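190aa long hypothetical protein (Pyrococcus horikoshii, PDB 2DDZ) is of unknown function but forms a hexamer and is probably a distant relative of the class II aminoacyl-tRNA synthetases. Local coordinates at residues Asn2-Leu7 and Leu73-His78; Ser85-Leu90 and Glu177-Asp182; Ala93-Leu98 and Asp111-Asn116. All blocks are in the same frame, centred on the assembly; numbering follows the deposited sequence.

From the N terminus, interaction 1 comes first: residues 2-7 meet 73-78, closing a loop of 65 residues and joining the loop that leads into strand 5-8 to the end of strand 68-75. The chain then enters helix 81-100, which serves both remaining contacts. Interaction 2 closes a loop of 86 residues when 85-90 meets 177-182 on helix 161-184. Interaction 3, between 93-98 and strand 112-115, lies nested inside that loop and spans only 12 residues. Interactions 1 and 2 are in series along the chain yet touch in space, where Ser3 O lies 2.9 Å from Arg180 NH2, a probable hydrogen bond. Helix 81-100 thus links helix 161-184 to the sheet.

Interaction 1. Residues Asn2-Leu7 and Leu73-His78; sequences NSMELL and LELFWH
Met4 and Leu73 meet with their side chains crossing at about a right angle, methyl against methyl. The methionine is fully extended: chi1 (178°) sets CG trans to the backbone N, and the later torsions continue the zigzag, which places CE at the far end of the side chain. There Met4 CE meets Leu73 CD1 at 3.5 Å, closer than usual for two methyl carbons, so the fit here is tight. A second, looser approach puts Met4 CE 4.3 Å from Leu75 CD2; one sulfur-linked methyl therefore bears on two leucine branches of the same strand end.

The backbones stay well apart, the nearest CA atoms, Met4 and Leu75, being 9.4 Å from each other, and no hydrogen bond crosses between the segments. Strand 5-8 pairs instead with strand 36-45, while Leu73 is bonded through its backbone to Ile134. Ile176 of helix 161-184 touches both Met4 and Leu73, and Leu91 of helix 81-100 also packs on Leu73, placing the contact between sheet and helices. The chemistry is wholly apolar: the leucines are buried, and cohesion between 2-7 and 73-78 depends on dispersion and the exclusion of water.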
loop_
_atom_site.group_PDB
_atom_site.type_symbol
_atom_site.label_atom_id
_atom_site.label_comp_id
_atom_site.label_asym_id
_atom_site.label_seq_id
_atom_site.Cartn_x
_atom_site.Cartn_y
_atom_site.Cartn_z
ATOM N N ASN E 2 -3.239 -21.933 1.308
ATOM C CA ASN E 2 -3.821 -22.677 2.408
ATOM C C ASN E 2 -5.174 -22.358 3.104
ATOM O O ASN E 2 -6.181 -22.305 2.415
ATOM C CB ASN E 2 -2.688 -22.906 3.406
ATOM C CG ASN E 2 -1.463 -23.471 2.726
ATOM O OD1 ASN E 2 -1.534 -24.487 2.021
ATOM N ND2 ASN E 2 -0.331 -22.796 2.899
ATOM N N SER E 3 -5.209 -22.146 4.428
ATOM C CA SER E 3 -6.497 -21.963 5.113
ATOM C C SER E 3 -7.006 -20.676 5.833
ATOM O O SER E 3 -6.448 -19.579 5.678
ATOM C CB SER E 3 -6.687 -23.154 6.070
ATOM O OG SER E 3 -6.690 -24.383 5.358
ATOM N N MET E 4 -8.095 -20.844 6.611
ATOM C CA MET E 4 -8.801 -19.787 7.394
ATOM C C MET E 4 -9.518 -20.402 8.616
ATOM O O MET E 4 -9.791 -21.602 8.625
ATOM C CB MET E 4 -9.836 -19.107 6.497
ATOM C CG MET E 4 -10.666 -18.033 7.163
ATOM S SD MET E 4 -11.833 -17.253 6.039
ATOM C CE MET E 4 -12.676 -16.334 7.194
ATOM N N GLU E 5 -9.850 -19.576 9.614
ATOM C CA GLU E 5 -10.516 -20.024 10.863
ATOM C C GLU E 5 -12.028 -19.787 10.921
ATOM O O GLU E 5 -12.510 -18.737 10.502
ATOM C CB GLU E 5 -9.908 -19.312 12.072
ATOM C CG GLU E 5 -8.565 -19.827 12.547
ATOM C CD GLU E 5 -8.679 -21.076 13.399
ATOM O OE1 GLU E 5 -9.502 -21.097 14.343
ATOM O OE2 GLU E 5 -7.931 -22.037 13.131
ATOM N N LEU E 6 -12.754 -20.756 11.475
ATOM C CA LEU E 6 -14.204 -20.668 11.599
ATOM C C LEU E 6 -14.690 -21.086 12.985
ATOM O O LEU E 6 -14.216 -22.067 13.552
ATOM C CB LEU E 6 -14.889 -21.547 10.552
ATOM C CG LEU E 6 -16.411 -21.703 10.700
ATOM C CD1 LEU E 6 -17.104 -20.351 10.573
ATOM C CD2 LEU E 6 -16.923 -22.645 9.636
ATOM N N LEU E 7 -15.638 -20.327 13.524
ATOM C CA LEU E 7 -16.205 -20.614 14.832
ATOM C C LEU E 7 -17.694 -20.304 14.859
ATOM O O LEU E 7 -18.095 -19.152 14.699
ATOM C CB LEU E 7 -15.514 -19.795 15.926
ATOM C CG LEU E 7 -16.136 -19.944 17.328
ATOM C CD1 LEU E 7 -15.992 -21.401 17.793
ATOM C CD2 LEU E 7 -15.456 -18.998 18.330
ATOM N N LEU E 73 -16.630 -11.082 10.298
ATOM C CA LEU E 73 -15.467 -11.445 9.538
ATOM C C LEU E 73 -14.299 -10.484 9.729
ATOM O O LEU E 73 -14.485 -9.265 9.777
ATOM C CB LEU E 73 -15.862 -11.511 8.068
ATOM C CG LEU E 73 -14.754 -11.813 7.068
ATOM C CD1 LEU E 73 -14.165 -13.182 7.364
ATOM C CD2 LEU E 73 -15.325 -11.755 5.665
ATOM N N GLU E 74 -13.098 -11.043 9.872
ATOM C CA GLU E 74 -11.891 -10.235 9.996
ATOM C C GLU E 74 -10.793 -10.829 9.122
ATOM O O GLU E 74 -10.474 -12.009 9.204
ATOM C CB GLU E 74 -11.405 -10.124 11.444
ATOM C CG GLU E 74 -10.266 -9.099 11.598
ATOM C CD GLU E 74 -10.100 -8.593 13.030
ATOM O OE1 GLU E 74 -10.421 -9.342 13.971
ATOM O OE2 GLU E 74 -9.625 -7.453 13.223
ATOM N N LEU E 75 -10.242 -9.987 8.261
ATOM C CA LEU E 75 -9.193 -10.398 7.349
ATOM C C LEU E 75 -8.003 -9.457 7.455
ATOM O O LEU E 75 -8.113 -8.243 7.250
ATOM C CB LEU E 75 -9.722 -10.409 5.908
ATOM C CG LEU E 75 -10.880 -11.371 5.635
ATOM C CD1 LEU E 75 -11.263 -11.309 4.181
ATOM C CD2 LEU E 75 -10.464 -12.788 6.010
ATOM N N PHE E 76 -6.857 -10.032 7.771
ATOM C CA PHE E 76 -5.651 -9.259 7.903
ATOM C C PHE E 76 -4.967 -9.129 6.553
ATOM O O PHE E 76 -3.912 -9.706 6.293
ATOM C CB PHE E 76 -4.750 -9.909 8.948
ATOM C CG PHE E 76 -5.357 -9.914 10.321
ATOM C CD1 PHE E 76 -6.265 -10.904 10.694
ATOM C CD2 PHE E 76 -5.062 -8.889 11.227
ATOM C CE1 PHE E 76 -6.874 -10.873 11.958
ATOM C CE2 PHE E 76 -5.663 -8.850 12.495
ATOM C CZ PHE E 76 -6.570 -9.841 12.860
ATOM N N TRP E 77 -5.619 -8.373 5.687
ATOM C CA TRP E 77 -5.137 -8.110 4.347
ATOM C C TRP E 77 -4.861 -6.629 4.351
ATOM O O TRP E 77 -4.905 -6.004 5.404
ATOM C CB TRP E 77 -6.235 -8.439 3.335
ATOM C CG TRP E 77 -6.670 -9.876 3.385
ATOM C CD1 TRP E 77 -6.147 -10.870 4.170
ATOM C CD2 TRP E 77 -7.674 -10.496 2.574
ATOM N NE1 TRP E 77 -6.759 -12.067 3.892
ATOM C CE2 TRP E 77 -7.700 -11.866 2.917
ATOM C CE3 TRP E 77 -8.553 -10.027 1.589
ATOM C CZ2 TRP E 77 -8.570 -12.774 2.305
ATOM C CZ3 TRP E 77 -9.417 -10.928 0.982
ATOM C CH2 TRP E 77 -9.418 -12.287 1.343
ATOM N N HIS E 78 -4.576 -6.058 3.189
ATOM C CA HIS E 78 -4.330 -4.626 3.136
ATOM C C HIS E 78 -5.646 -3.966 3.551
ATOM O O HIS E 78 -6.687 -4.240 2.958
ATOM C CB HIS E 78 -3.963 -4.180 1.721
ATOM C CG HIS E 78 -3.500 -2.756 1.646
ATOM N ND1 HIS E 78 -3.587 -1.998 0.498
ATOM C CD2 HIS E 78 -2.934 -1.957 2.582
ATOM C CE1 HIS E 78 -3.094 -0.792 0.730
ATOM N NE2 HIS E 78 -2.691 -0.743 1.986
#

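Interaction 2. Residues Ser85-Leu90 and Glu177-Asp182; sequences SSLQKL and EKVRKD
Between 85-90 of helix 81-100 and 177-182 of helix 161-184, the nearest side chains are Leu90 and Val179, in a fold of helices packed on a mostly antiparallel mixed sheet, probably related to the class II synthetase fold. Their side chains reach toward each other tip to tip, Leu90 CD2 lying 3.7 Å from Val179 CG2. The leucine conformation explains the reach: chi1 of 175° turns CG directly away from the backbone N, and chi2 of 56°, defined by CD1, leaves CD2 extended away from CA. Val179 offers CG2, the methyl that points away from its carbonyl carbon, while CG1 takes the place across from N. Leu87, one helical turn before Leu90, adds its CD1 at 4.4 Å from the same Val179 CG2. A single valine methyl is therefore approached by two leucines. All three residues are buried, and no polar bond links the two segments; their closest CA atoms, in Leu87 and Val179, are 9.0 Å apart.

Polar groups on the same helices are tied up locally and across a subunit boundary. Lys89 curls back, and its NZ donates to Ser85 OG at 2.9 Å and to Gln88 OE1 at 2.8 Å, the latter approached almost straight on to the carbonyl (166° at the oxygen). NZ also makes a salt bridge with Asp182 of the third subunit, which gives this buried ammonium three partners. Ser85 OG in turn is hydrogen-bonded to the backbone oxygen of Val179 of that same third subunit, so the helix pair also lies at a subunit interface. On the other helix, Lys178 folds over one turn, and its NZ lies 3.0 Å from Asp182 OD2, a salt bridge that uses the syn lone pair of that oxygen.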
loop_
_atom_site.group_PDB
_atom_site.type_symbol
_atom_site.label_atom_id
_atom_site.label_comp_id
_atom_site.label_asym_id
_atom_site.label_seq_id
_atom_site.Cartn_x
_atom_site.Cartn_y
_atom_site.Cartn_z
ATOM N N SER E 85 -15.397 -3.373 0.762
ATOM C CA SER E 85 -16.690 -3.225 0.121
ATOM C C SER E 85 -16.950 -4.308 -0.936
ATOM O O SER E 85 -18.046 -4.872 -0.997
ATOM C CB SER E 85 -16.786 -1.840 -0.517
ATOM O OG SER E 85 -18.055 -1.657 -1.104
ATOM N N SER E 86 -15.946 -4.596 -1.762
ATOM C CA SER E 86 -16.105 -5.614 -2.793
ATOM C C SER E 86 -16.406 -6.955 -2.131
ATOM O O SER E 86 -17.435 -7.575 -2.386
ATOM C CB SER E 86 -14.829 -5.733 -3.640
ATOM O OG SER E 86 -14.588 -4.551 -4.384
ATOM N N LEU E 87 -15.493 -7.387 -1.273
ATOM C CA LEU E 87 -15.615 -8.651 -0.561
ATOM C C LEU E 87 -16.956 -8.794 0.164
ATOM O O LEU E 87 -17.573 -9.854 0.148
ATOM C CB LEU E 87 -14.457 -8.774 0.431
ATOM C CG LEU E 87 -14.165 -10.145 1.023
ATOM C CD1 LEU E 87 -13.935 -11.170 -0.083
ATOM C CD2 LEU E 87 -12.936 -10.019 1.899
ATOM N N GLN E 88 -17.412 -7.724 0.802
ATOM C CA GLN E 88 -18.684 -7.768 1.508
ATOM C C GLN E 88 -19.853 -8.091 0.568
ATOM O O GLN E 88 -20.747 -8.861 0.913
ATOM C CB GLN E 88 -18.955 -6.428 2.192
ATOM C CG GLN E 88 -20.367 -6.290 2.721
ATOM C CD GLN E 88 -20.861 -4.858 2.688
ATOM O OE1 GLN E 88 -20.647 -4.140 1.706
ATOM N NE2 GLN E 88 -21.539 -4.437 3.751
ATOM N N LYS E 89 -19.863 -7.490 -0.616
ATOM C CA LYS E 89 -20.957 -7.746 -1.529
ATOM C C LYS E 89 -20.840 -9.105 -2.220
ATOM O O LYS E 89 -21.836 -9.669 -2.660
ATOM C CB LYS E 89 -21.107 -6.566 -2.506
ATOM C CG LYS E 89 -21.851 -5.390 -1.829
ATOM C CD LYS E 89 -21.865 -4.066 -2.601
ATOM C CE LYS E 89 -20.719 -3.133 -2.195
ATOM N NZ LYS E 89 -20.760 -2.719 -0.755
ATOM N N LEU E 90 -19.630 -9.653 -2.276
ATOM C CA LEU E 90 -19.442 -10.967 -2.867
ATOM C C LEU E 90 -20.058 -11.989 -1.918
ATOM O O LEU E 90 -20.702 -12.945 -2.352
ATOM C CB LEU E 90 -17.962 -11.288 -3.034
ATOM C CG LEU E 90 -17.655 -12.701 -3.540
ATOM C CD1 LEU E 90 -18.370 -12.974 -4.872
ATOM C CD2 LEU E 90 -16.158 -12.843 -3.700
ATOM N N GLU E 177 -11.720 -18.542 0.555
ATOM C CA GLU E 177 -10.572 -19.348 0.157
ATOM C C GLU E 177 -10.384 -19.437 -1.358
ATOM O O GLU E 177 -9.259 -19.599 -1.826
ATOM C CB GLU E 177 -10.660 -20.744 0.780
ATOM C CG GLU E 177 -10.553 -20.696 2.303
ATOM C CD GLU E 177 -10.513 -22.063 2.959
ATOM O OE1 GLU E 177 -11.386 -22.906 2.654
ATOM O OE2 GLU E 177 -9.606 -22.291 3.791
ATOM N N LYS E 178 -11.476 -19.339 -2.121
ATOM C CA LYS E 178 -11.349 -19.357 -3.566
ATOM C C LYS E 178 -10.860 -17.966 -3.996
ATOM O O LYS E 178 -10.121 -17.841 -4.967
ATOM C CB LYS E 178 -12.673 -19.681 -4.264
ATOM C CG LYS E 178 -12.577 -19.654 -5.810
ATOM C CD LYS E 178 -11.948 -20.921 -6.411
ATOM C CE LYS E 178 -11.774 -20.813 -7.936
ATOM N NZ LYS E 178 -12.847 -20.020 -8.628
ATOM N N VAL E 179 -11.251 -16.919 -3.263
ATOM C CA VAL E 179 -10.796 -15.566 -3.583
ATOM C C VAL E 179 -9.279 -15.469 -3.419
ATOM O O VAL E 179 -8.589 -14.771 -4.182
ATOM C CB VAL E 179 -11.395 -14.498 -2.642
ATOM C CG1 VAL E 179 -10.668 -13.168 -2.868
ATOM C CG2 VAL E 179 -12.887 -14.329 -2.905
ATOM N N ARG E 180 -8.775 -16.172 -2.409
ATOM C CA ARG E 180 -7.346 -16.179 -2.098
ATOM C C ARG E 180 -6.595 -17.051 -3.086
ATOM O O ARG E 180 -5.557 -16.660 -3.602
ATOM C CB ARG E 180 -7.099 -16.686 -0.660
ATOM C CG ARG E 180 -5.673 -16.389 -0.188
ATOM C CD ARG E 180 -5.539 -16.122 1.318
ATOM N NE ARG E 180 -6.808 -15.950 2.033
ATOM C CZ ARG E 180 -7.190 -16.705 3.065
ATOM N NH1 ARG E 180 -8.351 -16.490 3.669
ATOM N NH2 ARG E 180 -6.408 -17.685 3.497
ATOM N N LYS E 181 -7.130 -18.236 -3.353
ATOM C CA LYS E 181 -6.476 -19.137 -4.287
ATOM C C LYS E 181 -6.394 -18.563 -5.687
ATOM O O LYS E 181 -5.365 -18.679 -6.334
ATOM C CB LYS E 181 -7.172 -20.503 -4.297
ATOM C CG LYS E 181 -6.909 -21.309 -3.020
ATOM C CD LYS E 181 -7.667 -22.625 -2.997
ATOM C CE LYS E 181 -7.525 -23.312 -1.643
ATOM N NZ LYS E 181 -8.367 -24.540 -1.547
ATOM N N ASP E 182 -7.458 -17.915 -6.148
ATOM C CA ASP E 182 -7.445 -17.328 -7.486
ATOM C C ASP E 182 -6.444 -16.193 -7.622
ATOM O O ASP E 182 -5.892 -15.967 -8.696
ATOM C CB ASP E 182 -8.831 -16.793 -7.861
ATOM C CG ASP E 182 -9.783 -17.886 -8.319
ATOM O OD1 ASP E 182 -9.315 -18.954 -8.769
ATOM O OD2 ASP E 182 -11.008 -17.663 -8.245
#

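Interaction 3. Residues Ala93-Leu98 and Asp111-Asn116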
loop_
_atom_site.group_PDB
_atom_site.type_symbol
_atom_site.label_atom_id
_atom_site.label_comp_id
_atom_site.label_asym_id
_atom_site.label_seq_id
_atom_site.Cartn_x
_atom_site.Cartn_y
_atom_site.Cartn_z
ATOM N N ALA E 93 -23.786 -11.840 -1.922
ATOM C CA ALA E 93 -24.220 -12.475 -3.156
ATOM C C ALA E 93 -24.216 -13.991 -2.974
ATOM O O ALA E 93 -25.139 -14.664 -3.420
ATOM C CB ALA E 93 -23.311 -12.078 -4.313
ATOM N N ARG E 94 -23.190 -14.532 -2.320
ATOM C CA ARG E 94 -23.139 -15.976 -2.109
ATOM C C ARG E 94 -24.299 -16.434 -1.222
ATOM O O ARG E 94 -24.890 -17.483 -1.472
ATOM C CB ARG E 94 -21.822 -16.401 -1.477
ATOM C CG ARG E 94 -21.766 -17.897 -1.124
ATOM C CD ARG E 94 -21.573 -18.789 -2.360
ATOM N NE ARG E 94 -21.591 -20.215 -2.024
ATOM C CZ ARG E 94 -22.697 -20.952 -1.904
ATOM N NH1 ARG E 94 -23.891 -20.405 -2.096
ATOM N NH2 ARG E 94 -22.617 -22.237 -1.589
ATOM N N LEU E 95 -24.616 -15.651 -0.190
ATOM C CA LEU E 95 -25.729 -15.963 0.701
ATOM C C LEU E 95 -27.033 -15.984 -0.092
ATOM O O LEU E 95 -27.937 -16.766 0.202
ATOM C CB LEU E 95 -25.853 -14.925 1.820
ATOM C CG LEU E 95 -24.769 -14.939 2.898
ATOM C CD1 LEU E 95 -25.116 -13.899 3.947
ATOM C CD2 LEU E 95 -24.667 -16.338 3.539
ATOM N N VAL E 96 -27.131 -15.120 -1.096
ATOM C CA VAL E 96 -28.330 -15.056 -1.916
ATOM C C VAL E 96 -28.454 -16.340 -2.731
ATOM O O VAL E 96 -29.516 -16.957 -2.773
ATOM C CB VAL E 96 -28.297 -13.805 -2.838
ATOM C CG1 VAL E 96 -29.393 -13.882 -3.892
ATOM C CG2 VAL E 96 -28.482 -12.542 -1.987
ATOM N N GLU E 97 -27.358 -16.743 -3.367
ATOM C CA GLU E 97 -27.322 -17.975 -4.154
ATOM C C GLU E 97 -27.732 -19.154 -3.267
ATOM O O GLU E 97 -28.457 -20.048 -3.691
ATOM C CB GLU E 97 -25.904 -18.220 -4.668
ATOM C CG GLU E 97 -25.481 -17.367 -5.849
ATOM C CD GLU E 97 -23.963 -17.299 -5.999
ATOM O OE1 GLU E 97 -23.279 -18.257 -5.575
ATOM O OE2 GLU E 97 -23.456 -16.295 -6.547
ATOM N N LEU E 98 -27.251 -19.138 -2.030
ATOM C CA LEU E 98 -27.536 -20.194 -1.075
ATOM C C LEU E 98 -29.015 -20.312 -0.696
ATOM O O LEU E 98 -29.512 -21.409 -0.450
ATOM C CB LEU E 98 -26.701 -19.979 0.190
ATOM C CG LEU E 98 -26.925 -21.017 1.291
ATOM C CD1 LEU E 98 -26.596 -22.403 0.742
ATOM C CD2 LEU E 98 -26.062 -20.699 2.508
ATOM N N ASP E 111 -25.652 -4.525 -0.967
ATOM C CA ASP E 111 -25.253 -5.416 0.110
ATOM C C ASP E 111 -26.470 -5.857 0.932
ATOM O O ASP E 111 -26.325 -6.383 2.030
ATOM C CB ASP E 111 -24.231 -4.715 1.014
ATOM C CG ASP E 111 -24.816 -3.534 1.754
ATOM O OD1 ASP E 111 -25.873 -3.023 1.321
ATOM O OD2 ASP E 111 -24.213 -3.101 2.764
ATOM N N ASP E 112 -27.667 -5.632 0.397
ATOM C CA ASP E 112 -28.894 -6.019 1.089
ATOM C C ASP E 112 -29.607 -7.167 0.381
ATOM O O ASP E 112 -29.713 -7.197 -0.854
ATOM C CB ASP E 112 -29.878 -4.846 1.194
ATOM C CG ASP E 112 -29.413 -3.763 2.134
ATOM O OD1 ASP E 112 -28.799 -4.080 3.175
ATOM O OD2 ASP E 112 -29.684 -2.583 1.832
ATOM N N ILE E 113 -30.101 -8.103 1.183
ATOM C CA ILE E 113 -30.825 -9.258 0.681
ATOM C C ILE E 113 -32.329 -9.018 0.807
ATOM O O ILE E 113 -32.825 -8.646 1.878
ATOM C CB ILE E 113 -30.438 -10.506 1.477
ATOM C CG1 ILE E 113 -28.958 -10.818 1.231
ATOM C CG2 ILE E 113 -31.342 -11.681 1.099
ATOM C CD1 ILE E 113 -28.421 -11.901 2.109
ATOM N N TYR E 114 -33.050 -9.224 -0.290
ATOM C CA TYR E 114 -34.501 -9.040 -0.304
ATOM C C TYR E 114 -35.243 -10.288 -0.779
ATOM O O TYR E 114 -34.761 -11.046 -1.631
ATOM C CB TYR E 114 -34.909 -7.871 -1.214
ATOM C CG TYR E 114 -34.702 -6.493 -0.630
ATOM C CD1 TYR E 114 -33.433 -5.922 -0.571
ATOM C CD2 TYR E 114 -35.777 -5.759 -0.129
ATOM C CE1 TYR E 114 -33.239 -4.656 -0.027
ATOM C CE2 TYR E 114 -35.592 -4.488 0.421
ATOM C CZ TYR E 114 -34.319 -3.945 0.466
ATOM O OH TYR E 114 -34.118 -2.694 1.002
ATOM N N VAL E 115 -36.427 -10.485 -0.214
ATOM C CA VAL E 115 -37.289 -11.602 -0.572
ATOM C C VAL E 115 -38.696 -11.027 -0.647
ATOM O O VAL E 115 -39.223 -10.519 0.348
ATOM C CB VAL E 115 -37.247 -12.727 0.489
ATOM C CG1 VAL E 115 -38.210 -13.834 0.098
ATOM C CG2 VAL E 115 -35.825 -13.278 0.617
ATOM N N ASN E 116 -39.296 -11.091 -1.832
ATOM C CA ASN E 116 -40.635 -10.555 -2.030
ATOM C C ASN E 116 -40.701 -9.110 -1.559
ATOM O O ASN E 116 -41.566 -8.748 -0.762
ATOM C CB ASN E 116 -41.678 -11.389 -1.277
ATOM C CG ASN E 116 -41.757 -12.818 -1.781
ATOM O OD1 ASN E 116 -41.679 -13.066 -2.987
ATOM N ND2 ASN E 116 -41.926 -13.766 -0.863
#
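Ile113 packs against Val96 and Leu95, and the contact can be traced outward along the isoleucine. Ile113 CB stands 4.5 Å from Val96 CG2, at the margin of contact. At the branch, chi1 of -65° tucks Ile113 CG1 in beside the backbone N, bringing it 3.7 Å from Val96 CG2. The other branch, Ile113 CG2, is further off, 4.3 Å from Val96 CG2. With chi2 at 172° the side chain runs straight on to Ile113 CD1, which meets two residues: Leu95 CB at 4.0 Å and Val96 CG2 at 4.1 Å. The valine and isoleucine slide past each other in opposite directions, so CG2 of Val96 lies along CG1 and CD1 of Ile113.

Backbones are close here, the CA atoms of Val96 and Ile113 being 6.8 Å apart, but no hydrogen bond spans the segments. The joint is an apolar one between helix and sheet. Trp100 of the third subunit packs on Val96, which also touches Arg108 of strand 106-109. Ile113 sits between Ile92 and Leu99 of helix 81-100 and Leu120 of strand 118-128, to which it also bonds through its backbone, in a strand, 112-115, that pairs antiparallel with both 106-109 and 118-128.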